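Local coordinates for endonuclease III (Geobacillus stearothermophilus, PDB 1ORN), which acts as a DNA-repair glycosylase, probably removing oxidised pyrimidines, and is captured here covalently joined to DNA as a reaction intermediate, at residues G122-T125 against A126-V130; R110-D113 against E114-L118; N32-E35 against L36-V40. All coordinates share one frame; numbering follows the deposited sequence.

Contact 1. Residues G122-T125 against A126-V130. With nucleotides of chain B.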
# COMPACT_ATOMS: atom_id res chain seq x y z
N GLY C 122 -3.85 9.73 -1.20
CA GLY C 122 -4.46 9.77 0.12
C GLY C 122 -3.43 9.33 1.15
O GLY C 122 -2.23 9.22 0.85
N ARG C 123 -3.87 9.03 2.37
CA ARG C 123 -2.93 8.63 3.39
C ARG C 123 -2.17 7.33 3.07
O ARG C 123 -0.97 7.24 3.32
CB ARG C 123 -3.63 8.53 4.75
CG ARG C 123 -2.67 8.28 5.90
CD ARG C 123 -3.20 8.81 7.23
NE ARG C 123 -2.29 8.48 8.32
CZ ARG C 123 -2.13 9.22 9.41
NH1 ARG C 123 -2.82 10.35 9.58
NH2 ARG C 123 -1.27 8.83 10.34
N LYS C 124 -2.85 6.34 2.50
CA LYS C 124 -2.16 5.09 2.17
C LYS C 124 -1.04 5.33 1.16
O LYS C 124 0.08 4.87 1.35
CB LYS C 124 -3.17 4.07 1.61
CG LYS C 124 -2.58 2.73 1.13
CD LYS C 124 -2.27 2.74 -0.37
CE LYS C 124 -1.81 1.35 -0.85
NZ LYS C 124 -1.49 1.26 -2.31
N THR C 125 -1.36 6.05 0.09
CA THR C 125 -0.38 6.32 -0.96
C THR C 125 0.80 7.10 -0.41
O THR C 125 1.96 6.75 -0.66
CB THR C 125 -1.04 7.08 -2.12
OG1 THR C 125 -2.05 6.23 -2.70
CG2 THR C 125 -0.03 7.45 -3.19
N ALA C 126 0.52 8.15 0.35
CA ALA C 126 1.59 8.97 0.92
C ALA C 126 2.50 8.16 1.86
O ALA C 126 3.72 8.31 1.83
CB ALA C 126 1.01 10.17 1.67
N ASN C 127 1.91 7.30 2.68
CA ASN C 127 2.70 6.47 3.59
C ASN C 127 3.61 5.50 2.85
O ASN C 127 4.76 5.29 3.27
CB ASN C 127 1.80 5.70 4.55
CG ASN C 127 1.31 6.56 5.71
OD1 ASN C 127 1.79 7.68 5.91
ND2 ASN C 127 0.37 6.05 6.49
N VAL C 128 3.12 4.90 1.77
CA VAL C 128 3.97 3.97 1.02
C VAL C 128 5.16 4.73 0.45
O VAL C 128 6.30 4.27 0.56
CB VAL C 128 3.21 3.31 -0.16
CG1 VAL C 128 4.19 2.58 -1.06
CG2 VAL C 128 2.17 2.35 0.38
N VAL C 129 4.90 5.88 -0.14
CA VAL C 129 5.96 6.67 -0.74
C VAL C 129 7.03 7.13 0.27
O VAL C 129 8.22 6.92 0.03
CB VAL C 129 5.39 7.90 -1.49
CG1 VAL C 129 6.52 8.80 -2.01
CG2 VAL C 129 4.53 7.41 -2.65
N VAL C 130 6.63 7.73 1.39
CA VAL C 130 7.64 8.19 2.33
C VAL C 130 8.43 7.04 2.94
O VAL C 130 9.63 7.17 3.23
CB VAL C 130 7.04 9.05 3.48
CG1 VAL C 130 6.32 10.24 2.88
CG2 VAL C 130 6.10 8.22 4.34
P DT B 9 -5.31 6.34 -0.68
OP1 DT B 9 -3.94 6.83 -0.92
OP2 DT B 9 -5.84 6.24 0.70
O5' DT B 9 -6.31 7.22 -1.54
C5' DT B 9 -6.07 7.38 -2.93
C4' DT B 9 -7.14 8.24 -3.55
O4' DT B 9 -8.37 7.48 -3.69
C3' DT B 9 -7.48 9.50 -2.76
O3' DT B 9 -7.24 10.65 -3.57
C2' DT B 9 -8.96 9.34 -2.40
C1' DT B 9 -9.48 8.34 -3.43
N1 DT B 9 -10.60 7.49 -2.96
C2 DT B 9 -11.71 7.33 -3.79
O2 DT B 9 -11.80 7.87 -4.88
N3 DT B 9 -12.69 6.52 -3.29
C4 DT B 9 -12.70 5.87 -2.07
O4 DT B 9 -13.66 5.17 -1.75
C5 DT B 9 -11.52 6.10 -1.25
C7 DT B 9 -11.45 5.46 0.10
C6 DT B 9 -10.55 6.88 -1.73
P DG B 8 -5.86 -1.19 -2.11
OP1 DG B 8 -6.57 -1.52 -0.85
OP2 DG B 8 -6.26 -1.88 -3.38
O5' DG B 8 -5.97 0.38 -2.37
C5' DG B 8 -5.96 1.31 -1.29
C4' DG B 8 -6.10 2.70 -1.84
O4' DG B 8 -7.31 2.79 -2.65
C3' DG B 8 -6.18 3.85 -0.84
O3' DG B 8 -5.43 4.92 -1.42
C2' DG B 8 -7.67 4.16 -0.77
C1' DG B 8 -8.16 3.82 -2.17
N9 DG B 8 -9.53 3.30 -2.24
C8 DG B 8 -10.16 2.50 -1.33
N7 DG B 8 -11.37 2.15 -1.71
C5 DG B 8 -11.53 2.77 -2.94
C6 DG B 8 -12.64 2.75 -3.84
O6 DG B 8 -13.71 2.14 -3.75
N1 DG B 8 -12.40 3.54 -4.96
C2 DG B 8 -11.24 4.25 -5.19
N2 DG B 8 -11.20 4.96 -6.33
N3 DG B 8 -10.20 4.26 -4.37
C4 DG B 8 -10.42 3.50 -3.27
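Oxygen OP1 of DT9 in chain B is gripped by three donors at the start of a helix whose next turn hydrogen-bonds back to Gly122 and Thr125. Thr125 OG1 reaches OP1 of DT9 at 2.7 Å. Thr125 N adds a fairly straight bond to OP1 of DT9 at 2.9 Å (156° at the hydrogen), and Gly122 N a more bent one at 2.9 Å. Thr125 can use hydroxyl and amide together because OG1 lies beside its own backbone N. Lys124 N is only weakly bonded to OP2 of DT9, at 3.5 Å. This is the phosphate-binding end of the helix-hairpin-helix motif: Gly122 is the N-cap of helix 123-134, so amides at the start of the helix, and presumably the positive end of its dipole, face the DNA backbone. Bonds from Ala126 N to Gly122 O (3.0 Å) and from Val129 N to Thr125 O (3.1 Å) tie this end to the following turn. Lys124 bends at chi2 (-94°), with CD passing 4.0 Å from O3' of DG8 in chain B, and its NZ is covalently linked to a DNA sugar, the bond that defines the trapped intermediate. Val128 CG2 lies 4.3 Å from Lys124 CE, beside the chain that carries this link. On another side of the helix, the guanidinium plane of Arg123 and the amide plane of Asn127 stand 88° apart. Glu165 OE2 is shared by the two groups, salt-bridged to Arg123 NH2 and hydrogen-bonded to Asn127 ND2, while Asn127 OD1 accepts from Arg112 NH1.

Contact 2. Residues R110-D113 against E114-L118. With NA (sodium ion), chain E.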
# COMPACT_ATOMS: atom_id res chain seq x y z
N ARG C 110 9.16 15.00 0.33
CA ARG C 110 9.42 13.93 1.27
C ARG C 110 8.50 13.94 2.49
O ARG C 110 8.57 13.05 3.34
CB ARG C 110 10.88 13.98 1.72
CG ARG C 110 11.85 13.85 0.55
CD ARG C 110 13.30 13.68 0.99
NE ARG C 110 14.17 13.44 -0.16
CZ ARG C 110 15.46 13.14 -0.08
NH1 ARG C 110 16.05 13.05 1.10
NH2 ARG C 110 16.16 12.93 -1.19
N ASP C 111 7.62 14.94 2.55
CA ASP C 111 6.69 15.05 3.67
C ASP C 111 5.37 14.35 3.34
O ASP C 111 4.78 14.57 2.28
CB ASP C 111 6.42 16.52 3.97
CG ASP C 111 5.43 16.70 5.09
OD1 ASP C 111 5.77 16.37 6.24
OD2 ASP C 111 4.30 17.17 4.81
N ARG C 112 4.89 13.53 4.27
CA ARG C 112 3.65 12.77 4.09
C ARG C 112 2.43 13.69 3.88
O ARG C 112 1.65 13.51 2.95
CB ARG C 112 3.46 11.85 5.30
CG ARG C 112 2.58 10.64 5.06
CD ARG C 112 1.12 11.02 5.10
NE ARG C 112 0.79 11.69 6.36
CZ ARG C 112 0.81 11.11 7.55
NH1 ARG C 112 1.16 9.83 7.68
NH2 ARG C 112 0.50 11.82 8.63
N ASP C 113 2.28 14.69 4.74
CA ASP C 113 1.15 15.61 4.61
C ASP C 113 1.22 16.44 3.34
O ASP C 113 0.19 16.83 2.80
CB ASP C 113 1.06 16.52 5.84
CG ASP C 113 0.46 15.82 7.04
OD1 ASP C 113 0.34 14.57 7.01
OD2 ASP C 113 0.09 16.50 8.02
N GLU C 114 2.43 16.72 2.86
CA GLU C 114 2.55 17.48 1.62
C GLU C 114 2.15 16.58 0.45
O GLU C 114 1.50 17.02 -0.49
CB GLU C 114 3.98 17.99 1.41
CG GLU C 114 4.39 19.13 2.35
CD GLU C 114 3.40 20.29 2.34
OE1 GLU C 114 3.00 20.75 1.25
OE2 GLU C 114 3.03 20.76 3.44
N LEU C 115 2.54 15.31 0.51
CA LEU C 115 2.19 14.38 -0.56
C LEU C 115 0.67 14.26 -0.68
O LEU C 115 0.14 14.14 -1.78
CB LEU C 115 2.78 12.99 -0.30
CG LEU C 115 4.29 12.85 -0.53
CD1 LEU C 115 4.78 11.54 0.07
CD2 LEU C 115 4.59 12.92 -2.02
N MET C 116 -0.02 14.26 0.45
CA MET C 116 -1.47 14.15 0.46
C MET C 116 -2.19 15.32 -0.20
O MET C 116 -3.38 15.23 -0.50
CB MET C 116 -1.97 13.94 1.89
CG MET C 116 -1.69 12.54 2.41
SD MET C 116 -2.14 12.29 4.13
CE MET C 116 -3.91 12.69 4.06
N LYS C 117 -1.47 16.40 -0.45
CA LYS C 117 -2.08 17.54 -1.11
C LYS C 117 -2.20 17.29 -2.62
O LYS C 117 -2.94 17.98 -3.32
CB LYS C 117 -1.27 18.81 -0.84
CG LYS C 117 -1.33 19.26 0.60
CD LYS C 117 -0.52 20.53 0.81
CE LYS C 117 -0.58 20.99 2.26
NZ LYS C 117 -1.98 21.19 2.72
N LEU C 118 -1.47 16.29 -3.11
CA LEU C 118 -1.52 15.93 -4.52
C LEU C 118 -2.80 15.17 -4.82
O LEU C 118 -3.25 14.34 -4.02
CB LEU C 118 -0.30 15.07 -4.88
CG LEU C 118 1.06 15.75 -4.62
CD1 LEU C 118 2.17 14.71 -4.72
CD2 LEU C 118 1.27 16.87 -5.62
NA NA E . -4.71 14.11 -2.14
O HOH W 1 -5.50 16.23 -2.69
O HOH W 2 -6.52 14.02 -0.31
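Torsions chi1 (-157°) and chi2 (-79°) of Arg112 bring its CD alongside Met116, 3.6 Å from Met116 SD. The two side chains point the same way, the sulfur sitting obliquely to the guanidinium. A further bend at chi3 turns the edge of that group to Asp113, where a single carboxylate oxygen takes both bonds of a side-on salt bridge: Asp113 OD1 accepts from Arg112 NE at 3.0 Å and from Arg112 NH2 at 3.2 Å. OD1 lies close to the guanidinium plane and Asn127 is a further partner of the group, which should fix its rotation. Helix 112-115 is the short first helix of the helix-hairpin-helix motif, and Asp111 is its N-cap. Asp111 OD2 accepts from Glu114 N at 2.7 Å, on the anti side of the oxygen and 30° out of the carboxylate plane. This brings two acids together, Asp111 OD2 being 4.0 Å from Glu114 OE2; the capping amide probably offsets part of the repulsion, and Glu114 OE1 is bonded to Tyr104 OH. A type I turn runs from Leu115 to Leu118, with Leu118 N donating to Leu115 O at 3.0 Å. The turn directs two carbonyls to one sodium ion, bound by Met116 O at 2.4 Å and by Leu118 O at 2.4 Å. Val121 O, a phosphate of the DNA backbone and two waters are the other ligands of the sodium ion.

Contact 3. Residues N32-E35 against L36-V40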
# COMPACT_ATOMS: atom_id res chain seq x y z
N ASN C 32 13.07 5.22 -9.16
CA ASN C 32 13.24 6.47 -8.42
C ASN C 32 11.91 6.85 -7.74
O ASN C 32 10.88 6.24 -8.01
CB ASN C 32 13.72 7.58 -9.36
CG ASN C 32 12.79 7.81 -10.51
OD1 ASN C 32 11.63 8.18 -10.32
ND2 ASN C 32 13.28 7.61 -11.73
N PRO C 33 11.93 7.86 -6.85
CA PRO C 33 10.74 8.31 -6.13
C PRO C 33 9.56 8.75 -6.98
O PRO C 33 8.42 8.53 -6.61
CB PRO C 33 11.28 9.45 -5.26
CG PRO C 33 12.71 9.03 -5.02
CD PRO C 33 13.12 8.60 -6.40
N PHE C 34 9.85 9.36 -8.13
CA PHE C 34 8.79 9.81 -9.03
C PHE C 34 8.09 8.61 -9.63
O PHE C 34 6.87 8.56 -9.70
CB PHE C 34 9.36 10.69 -10.15
CG PHE C 34 8.32 11.19 -11.11
CD1 PHE C 34 7.24 11.94 -10.66
CD2 PHE C 34 8.42 10.90 -12.47
CE1 PHE C 34 6.27 12.40 -11.55
CE2 PHE C 34 7.45 11.34 -13.37
CZ PHE C 34 6.37 12.10 -12.90
N GLU C 35 8.87 7.62 -10.08
CA GLU C 35 8.26 6.41 -10.64
C GLU C 35 7.48 5.70 -9.54
O GLU C 35 6.42 5.12 -9.81
CB GLU C 35 9.32 5.47 -11.21
CG GLU C 35 9.84 5.88 -12.57
CD GLU C 35 10.81 4.86 -13.15
OE1 GLU C 35 11.33 5.11 -14.25
OE2 GLU C 35 11.05 3.82 -12.50
N LEU C 36 7.98 5.72 -8.31
CA LEU C 36 7.26 5.05 -7.23
C LEU C 36 5.92 5.75 -7.01
O LEU C 36 4.89 5.10 -6.91
CB LEU C 36 8.04 5.09 -5.91
CG LEU C 36 7.31 4.46 -4.72
CD1 LEU C 36 7.01 2.98 -4.99
CD2 LEU C 36 8.14 4.61 -3.45
N LEU C 37 5.94 7.08 -6.94
CA LEU C 37 4.71 7.84 -6.73
C LEU C 37 3.66 7.50 -7.77
O LEU C 37 2.50 7.23 -7.42
CB LEU C 37 4.99 9.34 -6.75
CG LEU C 37 3.76 10.25 -6.59
CD1 LEU C 37 3.07 9.97 -5.26
CD2 LEU C 37 4.20 11.70 -6.67
N ILE C 38 4.03 7.52 -9.04
CA ILE C 38 3.06 7.20 -10.09
C ILE C 38 2.55 5.77 -9.94
O ILE C 38 1.35 5.52 -10.03
CB ILE C 38 3.67 7.34 -11.51
CG1 ILE C 38 4.09 8.80 -11.76
CG2 ILE C 38 2.66 6.86 -12.56
CD1 ILE C 38 2.95 9.79 -11.66
N ALA C 39 3.47 4.85 -9.70
CA ALA C 39 3.10 3.45 -9.54
C ALA C 39 2.12 3.19 -8.40
O ALA C 39 1.16 2.43 -8.55
CB ALA C 39 4.36 2.60 -9.35
N VAL C 40 2.34 3.84 -7.26
CA VAL C 40 1.46 3.65 -6.11
C VAL C 40 0.09 4.27 -6.37
O VAL C 40 -0.93 3.71 -5.97
CB VAL C 40 2.09 4.24 -4.83
CG1 VAL C 40 1.15 4.03 -3.63
CG2 VAL C 40 3.41 3.53 -4.54
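Asn32 caps the N-terminus of helix 33-43, a helix of the HhH-GPD fold, and its carbonyl begins the helical bonding: Leu36 N donates to Asn32 O at 3.0 Å. A chi1 of 58° curls the asparagine side chain back over the first turn, where Asn32 OD1 accepts a nearly straight bond from Glu35 N (2.8 Å, 165° at the hydrogen). Side-chain and main-chain oxygens of one residue thus each satisfy an amide of the opening turn. At Pro33, which has no N-H to offer, the carbonyl is the useful group, and Leu37 N reaches Pro33 O at 2.9 Å. Phe34 comes next, its side chain running alongside that of Ile38, both pointing the same way. Ile38 CG1 sits over one face of the ring, offset toward the rim, and its closest ring atom is Phe34 CZ at 4.2 Å. This pair lies toward helix 86-103, Phe34 touching Cys97 and Leu100 and Ile38 touching Ile93. The backbones of the two residues are joined as well, Ile38 N donating to Phe34 O at 3.1 Å. Glu35 extends its chain beyond CG and places its carboxylate in a salt bridge with Arg31, just before the helix. Its backbone oxygen accepts from Ala39 N at 3.0 Å, and the methyl carbon Ala39 CB approaches that same Glu35 O to 3.3 Å.

In the fold
Contacts 2 and 1 belong to the two helices of one helix-hairpin-helix motif, their centres about 8 Å apart. Between them Val130 CG1 meets Leu115 CD1 at 3.5 Å, Ala126 CB meets Arg112 CD at 3.5 Å, and Asn127 OD1 lies 2.9 Å from Arg112 NH1, a probable hydrogen bond. Contact 3, on helix 33-43, packs against helix 123-134: Val40 CG1 lies 3.6 Å from Thr125 CG2, and Leu37 CD1 lies 3.9 Å from Val129 CG2. Contacts 2 and 3 touch through Leu118 CD1 and Leu37 CD2, 4.1 Å apart, with centres about 13 Å apart. The DNA is held directly by contact 1 and through sodium by contact 2, whereas contact 3 comes no nearer the DNA than about 6 Å between nearest atoms.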